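Long-range contact in D-alanyl-lipoteichoic acid synthetase (Streptococcus pneumoniae, PDB 3BMA), which probably takes part in the D-alanylation of lipoteichoic acid during cell wall biogenesis: residues 101-106 / 366-371. The protein carries 1 engineered substitution. Sequence-based numbering, arbitrary orientation.
Sequences QVVYVI and PFLSNP
Gln101, the first residue of strand 101-105, meets Phe367 and Leu368 of the last turn of helix 355-369 and Pro371 just beyond it. Its CB already packs on the helix, with Leu368 CD2 3.8 Å from Gln101 CB. Because CG lies anti to the carbonyl carbon, beside the backbone N (chi1 -72°), and the chain runs extended beyond it, CG passes the CE2–CZ rim of Phe367 and the amide arrives between the Phe367 ring and Pro371. There Gln101 CD lies 3.7 Å from Pro371 CA. The two amide atoms then part. Gln101 NE2 donates to Phe367 O at 3.0 Å; the N-H...O angle of 146° makes the bond somewhat bent, and the donor sits above the carbonyl plane. Gln101 NE2 also lies over one face of the Phe367 ring, displaced toward the rim and 3.3 Å from Phe367 CZ, with amide and ring planes 34° apart. Gln101 OE1 lies 3.4 Å from Leu368 CA, also touches Pro371, and accepts a hydrogen bond from Arg42, which also binds Leu368 O. Each end of this buried amide thus has at least one hydrogen bond, which should limit its rotation. Farther along the strand, Val103 CG2 touches Leu368 CD1 at 4.2 Å. The arrangement joins a helix C-terminus to the central strand of a five-stranded parallel sheet of order 2-1-3-4-5, consistent with the SGNH-hydrolase clan of the DltD family.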
# COMPACT_ATOMS: atom_id res chain seq x y z
N GLN C 101 11.53 -17.54 33.03
CA GLN C 101 11.72 -16.90 34.32
C GLN C 101 12.42 -15.55 34.16
O GLN C 101 13.35 -15.43 33.36
CB GLN C 101 12.52 -17.79 35.27
CG GLN C 101 11.76 -19.00 35.79
CD GLN C 101 12.56 -19.80 36.81
OE1 GLN C 101 13.75 -20.06 36.62
NE2 GLN C 101 11.90 -20.19 37.89
N VAL C 102 11.95 -14.54 34.90
CA VAL C 102 12.61 -13.23 34.95
C VAL C 102 12.81 -12.73 36.40
O VAL C 102 12.21 -13.26 37.34
CB VAL C 102 11.86 -12.13 34.11
CG1 VAL C 102 11.55 -12.61 32.68
CG2 VAL C 102 10.60 -11.67 34.80
N VAL C 103 13.67 -11.72 36.55
CA VAL C 103 13.81 -10.98 37.81
C VAL C 103 13.31 -9.55 37.57
O VAL C 103 13.74 -8.89 36.63
CB VAL C 103 15.29 -10.93 38.29
CG1 VAL C 103 15.45 -10.00 39.49
CG2 VAL C 103 15.78 -12.32 38.63
N TYR C 104 12.38 -9.10 38.40
CA TYR C 104 11.83 -7.76 38.27
C TYR C 104 11.91 -7.00 39.59
O TYR C 104 11.19 -7.30 40.53
CB TYR C 104 10.38 -7.83 37.77
CG TYR C 104 9.85 -6.53 37.23
CD1 TYR C 104 10.04 -6.19 35.89
CD2 TYR C 104 9.15 -5.64 38.05
CE1 TYR C 104 9.57 -4.99 35.38
CE2 TYR C 104 8.68 -4.44 37.55
CZ TYR C 104 8.88 -4.12 36.21
OH TYR C 104 8.42 -2.94 35.71
N VAL C 105 12.81 -6.02 39.65
CA VAL C 105 12.92 -5.12 40.80
C VAL C 105 11.72 -4.16 40.83
O VAL C 105 11.35 -3.61 39.80
CB VAL C 105 14.25 -4.34 40.76
CG1 VAL C 105 14.27 -3.20 41.78
CG2 VAL C 105 15.41 -5.28 40.98
N ILE C 106 11.09 -4.01 42.00
CA ILE C 106 10.05 -3.00 42.20
C ILE C 106 10.45 -2.12 43.37
O ILE C 106 10.24 -2.48 44.53
CB ILE C 106 8.66 -3.61 42.51
CG1 ILE C 106 8.26 -4.67 41.49
CG2 ILE C 106 7.60 -2.52 42.53
CD1 ILE C 106 6.93 -5.33 41.82
N PRO C 366 18.25 -20.06 43.96
CA PRO C 366 17.48 -21.32 44.00
C PRO C 366 16.24 -21.31 43.11
O PRO C 366 15.84 -22.37 42.62
CB PRO C 366 17.06 -21.42 45.47
CG PRO C 366 18.02 -20.58 46.21
CD PRO C 366 18.28 -19.43 45.30
N PHE C 367 15.64 -20.14 42.93
CA PHE C 367 14.48 -19.96 42.05
C PHE C 367 14.84 -20.17 40.57
O PHE C 367 14.13 -20.88 39.85
CB PHE C 367 13.86 -18.57 42.27
CG PHE C 367 12.75 -18.23 41.31
CD1 PHE C 367 11.50 -18.81 41.43
CD2 PHE C 367 12.96 -17.29 40.30
CE1 PHE C 367 10.47 -18.48 40.55
CE2 PHE C 367 11.94 -16.96 39.41
CZ PHE C 367 10.70 -17.56 39.54
N LEU C 368 15.93 -19.56 40.14
CA LEU C 368 16.37 -19.64 38.74
C LEU C 368 17.09 -20.95 38.41
O LEU C 368 17.03 -21.41 37.27
CB LEU C 368 17.24 -18.44 38.36
CG LEU C 368 16.67 -17.02 38.41
CD1 LEU C 368 17.74 -16.03 37.99
CD2 LEU C 368 15.43 -16.86 37.54
N SER C 369 17.78 -21.53 39.40
CA SER C 369 18.48 -22.81 39.21
C SER C 369 17.53 -23.99 39.05
O SER C 369 17.88 -25.00 38.44
CB SER C 369 19.43 -23.10 40.37
OG SER C 369 20.36 -22.04 40.54
N ASN C 370 16.32 -23.85 39.60
CA ASN C 370 15.27 -24.85 39.48
C ASN C 370 14.05 -24.25 38.79
O ASN C 370 13.09 -23.87 39.46
CB ASN C 370 14.89 -25.38 40.86
CG ASN C 370 16.07 -25.95 41.62
OD1 ASN C 370 16.46 -27.10 41.39
ND2 ASN C 370 16.63 -25.17 42.53
N PRO C 371 14.07 -24.18 37.44
CA PRO C 371 13.03 -23.48 36.69
C PRO C 371 11.69 -24.21 36.74
O PRO C 371 11.61 -25.39 36.41
CB PRO C 371 13.58 -23.46 35.25
CG PRO C 371 15.01 -23.86 35.36
CD PRO C 371 15.07 -24.77 36.54